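Local coordinates for protein autoinducer 2 sensor kinase/phosphatase LuxQ (Vibrio cholerae, PDB 3C38) that senses the quorum-sensing signal autoinducer 2 together with LuxP, working as a histidine kinase at low cell density and as a phosphatase at high cell density, at residues 58-63 with 150-155; 67-72 with 84-89. One frame throughout, in Å; residues are numbered along the deposited sequence.

Contact 1 of 2, residues 58-63 with 150-155; sequences VSRDSS and QVVGYL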
loop_
_atom_site.group_PDB
_atom_site.type_symbol
_atom_site.label_atom_id
_atom_site.label_comp_id
_atom_site.label_asym_id
_atom_site.label_seq_id
_atom_site.Cartn_x
_atom_site.Cartn_y
_atom_site.Cartn_z
ATOM N N VAL A 58 22.543 5.599 12.313
ATOM C CA VAL A 58 23.996 5.447 12.327
ATOM C C VAL A 58 24.504 4.776 13.598
ATOM O O VAL A 58 25.514 4.069 13.574
ATOM C CB VAL A 58 24.712 6.799 12.189
ATOM C CG1 VAL A 58 24.327 7.456 10.876
ATOM C CG2 VAL A 58 24.379 7.689 13.379
ATOM N N SER A 59 23.807 5.010 14.707
ATOM C CA SER A 59 24.180 4.416 15.987
ATOM C C SER A 59 23.937 2.925 15.917
ATOM O O SER A 59 24.284 2.180 16.834
ATOM C CB SER A 59 23.331 4.987 17.116
ATOM O OG SER A 59 23.401 6.396 17.137
ATOM N N ARG A 60 23.310 2.498 14.831
ATOM C CA ARG A 60 23.020 1.095 14.651
ATOM C C ARG A 60 22.302 0.590 15.899
ATOM O O ARG A 60 22.282 -0.609 16.176
ATOM C CB ARG A 60 24.325 0.333 14.441
ATOM C CG ARG A 60 24.399 -0.424 13.133
ATOM C CD ARG A 60 24.311 0.484 11.916
ATOM N NE ARG A 60 24.465 -0.294 10.687
ATOM C CZ ARG A 60 24.535 0.217 9.461
ATOM N NH1 ARG A 60 24.462 1.525 9.269
ATOM N NH2 ARG A 60 24.683 -0.585 8.417
ATOM N N ASP A 61 21.734 1.524 16.661
ATOM C CA ASP A 61 20.992 1.175 17.861
ATOM C C ASP A 61 19.607 0.793 17.342
ATOM O O ASP A 61 18.644 1.558 17.452
ATOM C CB ASP A 61 20.926 2.376 18.814
ATOM C CG ASP A 61 20.315 2.029 20.170
ATOM O OD1 ASP A 61 20.441 2.852 21.105
ATOM O OD2 ASP A 61 19.704 0.944 20.301
ATOM N N SER A 62 19.553 -0.391 16.728
ATOM C CA SER A 62 18.342 -0.967 16.152
ATOM C C SER A 62 17.124 -0.610 16.981
ATOM O O SER A 62 16.111 -0.128 16.473
ATOM C CB SER A 62 18.484 -2.492 16.096
ATOM O OG SER A 62 18.917 -3.001 17.350
ATOM N N SER A 63 17.250 -0.839 18.279
ATOM C CA SER A 63 16.171 -0.579 19.203
ATOM C C SER A 63 15.849 0.892 19.449
ATOM O O SER A 63 14.789 1.202 19.986
ATOM C CB SER A 63 16.473 -1.285 20.522
ATOM O OG SER A 63 16.613 -2.680 20.310
ATOM N N GLN A 150 27.116 10.463 3.050
ATOM C CA GLN A 150 25.925 10.187 2.244
ATOM C C GLN A 150 25.113 8.941 2.674
ATOM O O GLN A 150 24.997 8.665 3.873
ATOM C CB GLN A 150 26.311 10.118 0.760
ATOM C CG GLN A 150 26.930 11.416 0.225
ATOM C CD GLN A 150 25.911 12.525 0.003
ATOM O OE1 GLN A 150 26.027 13.622 0.561
ATOM N NE2 GLN A 150 24.910 12.243 -0.825
ATOM N N VAL A 151 24.566 8.189 1.714
ATOM C CA VAL A 151 23.715 7.028 2.026
ATOM C C VAL A 151 24.082 6.105 3.180
ATOM O O VAL A 151 25.029 5.333 3.100
ATOM C CB VAL A 151 23.488 6.141 0.792
ATOM C CG1 VAL A 151 22.610 4.953 1.168
ATOM C CG2 VAL A 151 22.820 6.946 -0.304
ATOM N N VAL A 152 23.295 6.174 4.246
ATOM C CA VAL A 152 23.491 5.340 5.424
ATOM C C VAL A 152 22.556 4.135 5.319
ATOM O O VAL A 152 22.658 3.182 6.092
ATOM C CB VAL A 152 23.157 6.121 6.711
ATOM C CG1 VAL A 152 23.386 5.250 7.941
ATOM C CG2 VAL A 152 24.010 7.375 6.776
ATOM N N GLY A 153 21.646 4.191 4.351
ATOM C CA GLY A 153 20.699 3.110 4.156
ATOM C C GLY A 153 19.487 3.525 3.339
ATOM O O GLY A 153 19.496 4.546 2.645
ATOM N N TYR A 154 18.437 2.720 3.420
ATOM C CA TYR A 154 17.211 2.984 2.694
ATOM C C TYR A 154 16.017 2.659 3.573
ATOM O O TYR A 154 16.031 1.683 4.336
ATOM C CB TYR A 154 17.167 2.141 1.423
ATOM C CG TYR A 154 18.023 2.686 0.306
ATOM C CD1 TYR A 154 17.571 3.741 -0.485
ATOM C CD2 TYR A 154 19.294 2.166 0.049
ATOM C CE1 TYR A 154 18.358 4.267 -1.509
ATOM C CE2 TYR A 154 20.096 2.691 -0.974
ATOM C CZ TYR A 154 19.615 3.742 -1.745
ATOM O OH TYR A 154 20.383 4.270 -2.755
ATOM N N LEU A 155 14.997 3.507 3.489
ATOM C CA LEU A 155 13.777 3.304 4.248
ATOM C C LEU A 155 12.735 2.786 3.264
ATOM O O LEU A 155 12.478 3.390 2.211
ATOM C CB LEU A 155 13.290 4.610 4.892
ATOM C CG LEU A 155 11.943 4.510 5.624
ATOM C CD1 LEU A 155 12.019 3.439 6.687
ATOM C CD2 LEU A 155 11.580 5.853 6.248
#

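Contact 2 of 2, residues 67-72 with 84-89; sequences EFFSSV and RFISSH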
loop_
_atom_site.group_PDB
_atom_site.type_symbol
_atom_site.label_atom_id
_atom_site.label_comp_id
_atom_site.label_asym_id
_atom_site.label_seq_id
_atom_site.Cartn_x
_atom_site.Cartn_y
_atom_site.Cartn_z
ATOM N N GLU A 67 11.467 4.150 19.046
ATOM C CA GLU A 67 10.657 5.280 19.523
ATOM C C GLU A 67 10.495 6.326 18.439
ATOM O O GLU A 67 9.465 6.996 18.366
ATOM C CB GLU A 67 11.232 6.007 20.754
ATOM C CG GLU A 67 10.496 7.377 20.940
ATOM C CD GLU A 67 10.759 8.118 22.247
ATOM O OE1 GLU A 67 11.118 7.473 23.255
ATOM O OE2 GLU A 67 10.568 9.358 22.267
ATOM N N PHE A 68 11.517 6.483 17.606
ATOM C CA PHE A 68 11.456 7.483 16.551
ATOM C C PHE A 68 10.217 7.350 15.673
ATOM O O PHE A 68 9.400 8.270 15.606
ATOM C CB PHE A 68 12.695 7.425 15.661
ATOM C CG PHE A 68 12.619 8.353 14.487
ATOM C CD1 PHE A 68 12.806 9.718 14.648
ATOM C CD2 PHE A 68 12.290 7.869 13.227
ATOM C CE1 PHE A 68 12.662 10.590 13.572
ATOM C CE2 PHE A 68 12.142 8.732 12.145
ATOM C CZ PHE A 68 12.329 10.096 12.318
ATOM N N PHE A 69 10.082 6.216 14.992
ATOM C CA PHE A 69 8.935 6.002 14.118
ATOM C C PHE A 69 7.634 6.038 14.897
ATOM O O PHE A 69 6.587 6.402 14.359
ATOM C CB PHE A 69 9.083 4.679 13.367
ATOM C CG PHE A 69 10.111 4.727 12.282
ATOM C CD1 PHE A 69 9.856 5.411 11.100
ATOM C CD2 PHE A 69 11.359 4.150 12.464
ATOM C CE1 PHE A 69 10.834 5.523 10.117
ATOM C CE2 PHE A 69 12.345 4.258 11.487
ATOM C CZ PHE A 69 12.080 4.945 10.312
ATOM N N SER A 70 7.703 5.669 16.168
ATOM C CA SER A 70 6.521 5.688 17.008
ATOM C C SER A 70 6.098 7.149 17.152
ATOM O O SER A 70 4.909 7.461 17.233
ATOM C CB SER A 70 6.839 5.087 18.374
ATOM O OG SER A 70 5.660 4.930 19.141
ATOM N N SER A 71 7.086 8.040 17.167
ATOM C CA SER A 71 6.840 9.475 17.285
ATOM C C SER A 71 6.248 10.045 16.003
ATOM O O SER A 71 5.343 10.880 16.038
ATOM C CB SER A 71 8.142 10.211 17.606
ATOM O OG SER A 71 8.220 10.541 18.979
ATOM N N VAL A 72 6.775 9.594 14.869
ATOM C CA VAL A 72 6.307 10.048 13.566
ATOM C C VAL A 72 4.829 9.717 13.405
ATOM O O VAL A 72 4.034 10.555 12.977
ATOM C CB VAL A 72 7.091 9.364 12.430
ATOM C CG1 VAL A 72 6.665 9.933 11.085
ATOM C CG2 VAL A 72 8.584 9.551 12.645
ATOM N N ARG A 84 7.269 -0.809 7.733
ATOM C CA ARG A 84 8.483 -0.050 7.488
ATOM C C ARG A 84 9.688 -0.894 7.872
ATOM O O ARG A 84 9.633 -1.676 8.816
ATOM C CB ARG A 84 8.533 1.204 8.363
ATOM C CG ARG A 84 7.588 2.337 8.034
ATOM C CD ARG A 84 8.209 3.626 8.559
ATOM N NE ARG A 84 7.318 4.780 8.540
ATOM C CZ ARG A 84 6.355 4.998 9.432
ATOM N NH1 ARG A 84 6.149 4.137 10.424
ATOM N NH2 ARG A 84 5.605 6.089 9.339
ATOM N N PHE A 85 10.779 -0.731 7.139
ATOM C CA PHE A 85 12.018 -1.417 7.469
ATOM C C PHE A 85 13.151 -0.699 6.740
ATOM O O PHE A 85 12.952 -0.136 5.660
ATOM C CB PHE A 85 11.945 -2.916 7.123
ATOM C CG PHE A 85 11.927 -3.213 5.660
ATOM C CD1 PHE A 85 13.100 -3.173 4.915
ATOM C CD2 PHE A 85 10.734 -3.544 5.022
ATOM C CE1 PHE A 85 13.085 -3.462 3.566
ATOM C CE2 PHE A 85 10.706 -3.835 3.667
ATOM C CZ PHE A 85 11.883 -3.794 2.935
ATOM N N ILE A 86 14.330 -0.687 7.355
ATOM C CA ILE A 86 15.487 -0.015 6.773
ATOM C C ILE A 86 16.524 -1.012 6.277
ATOM O O ILE A 86 16.925 -1.920 7.003
ATOM C CB ILE A 86 16.137 0.934 7.803
ATOM C CG1 ILE A 86 15.127 1.997 8.232
ATOM C CG2 ILE A 86 17.363 1.605 7.206
ATOM C CD1 ILE A 86 15.630 2.906 9.327
ATOM N N SER A 87 16.943 -0.835 5.029
ATOM C CA SER A 87 17.927 -1.711 4.413
ATOM C C SER A 87 19.274 -1.035 4.164
ATOM O O SER A 87 19.381 0.185 4.060
ATOM C CB SER A 87 17.401 -2.249 3.076
ATOM O OG SER A 87 18.241 -1.867 1.985
ATOM N N SER A 88 20.301 -1.866 4.075
ATOM C CA SER A 88 21.658 -1.438 3.795
ATOM C C SER A 88 22.173 -2.664 3.063
ATOM O O SER A 88 22.700 -3.593 3.675
ATOM C CB SER A 88 22.437 -1.206 5.088
ATOM O OG SER A 88 23.613 -0.459 4.816
ATOM N N HIS A 89 21.991 -2.661 1.747
ATOM C CA HIS A 89 22.352 -3.794 0.907
ATOM C C HIS A 89 21.385 -4.899 1.342
ATOM O O HIS A 89 20.386 -4.619 2.008
ATOM C CB HIS A 89 23.812 -4.204 1.121
ATOM C CG HIS A 89 24.769 -3.064 1.011
ATOM N ND1 HIS A 89 24.726 -2.158 -0.029
ATOM C CD2 HIS A 89 25.771 -2.653 1.823
ATOM C CE1 HIS A 89 25.657 -1.238 0.152
ATOM N NE2 HIS A 89 26.307 -1.515 1.269
#

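Contact 1 of 2, residues 58-63 with 150-155
With chi1 at -179°, Val152 swings CG1 to the side away from its backbone N, and Val58 turns its CG1 anti to the carbonyl carbon (chi1 -60°); with these torsions the two CG1 methyls meet 3.8 Å apart. The contact lies at a classic beta bulge, where Val152 and Gly153 both face Leu143 of the neighbouring antiparallel strand 134-143, at the start of strand 153-160 in what is probably the membrane-distal part of a periplasmic sensor domain of the Cache clan. Val58 is the last residue of helix 51-58, so the helix end is laid against the bulged strand end. The same Val58 methyl also reaches the second branch of Val152, CG1 to CG2 at 4.1 Å, so that one methyl of Val58 faces both branches of Val152.

Arg60, two residues past the helix end, is the first residue to leave helical geometry, with a positive phi of 52°. Its chain bends once, at chi2, and then runs out extended, passing Val152 in the opposite sense and lying against Ser88 of strand 83-88 as well. The meeting is loose: only 121 Å² is buried in all, and two of the three touching residues are on the surface. Beyond the bend the guanidinium stays at packing distance from the valine: Val152 O lies oblique to the guanidinium plane, 4.0 Å from Arg60 NH1, and NH1 is 4.1 Å from Val152 CG1.

Contact 2 of 2, residues 67-72 with 84-89
Arg84 reaches from strand 84-88 towards helix 67-72 and passes its long side chain obliquely across the ring of Phe69. Its CB points at the helix, and from CG to NE the chain is extended. CD is the first atom to touch: it sits 3.5 Å from Phe69 CD1 and almost as near to CE1, approaching that side of the ring obliquely. NE continues past the same two carbons, 3.7 Å from Phe69 CD1. At CZ the chain flattens into the guanidinium, one face of which is covered by Phe69 CD1 at 3.9 Å from CZ; the two planes are inclined by 29°. At the tip NH1 comes within 4.2 Å of Phe69 CB, whereas NH2 lies 4.4 Å from Val72 CG1, one helical turn further on, and forms a salt bridge with Asp73 that anchors the charged end.

This is helix-on-sheet packing: helix 65-74 lies over the five-stranded antiparallel sheet of the periplasmic domain, with the two short segments at 135° and 11.5 Å between their axes. Two residues along the strand from Arg84, Ile86 also points at the helix, and its CD1 reaches the edge of the Phe69 ring near the ring plane, 4.2 Å from CE2. The ring is further enclosed by Leu53 of helix 51-58, Leu155 of strand 153-160 and a stack with Trp94, while the ring of its helical neighbour Phe68 places CD2 3.8 Å above the plane, over the centre.

How the contacts relate
Contacts 1 and 2 lie with their centres about 9 Å apart and share one sheet, in which strands 153-160 and 83-88 are antiparallel neighbours. Tyr154 O of contact 1 and Ser87 N of contact 2, 2.8 Å apart, probably form one of the hydrogen bonds between these strands, and Leu155 CD1 packs at 3.8 Å against Ile86 CG1. Along the chain, contact 2 is nested within the loop that contact 1 closes. They differ in depth: contact 1 is a surface meeting about 23 Å from the centre of the chain, contact 2 a buried one about 17 Å from it. Helix 51-58 joins them, ending in contact 1 while its Leu57 touches Ile86.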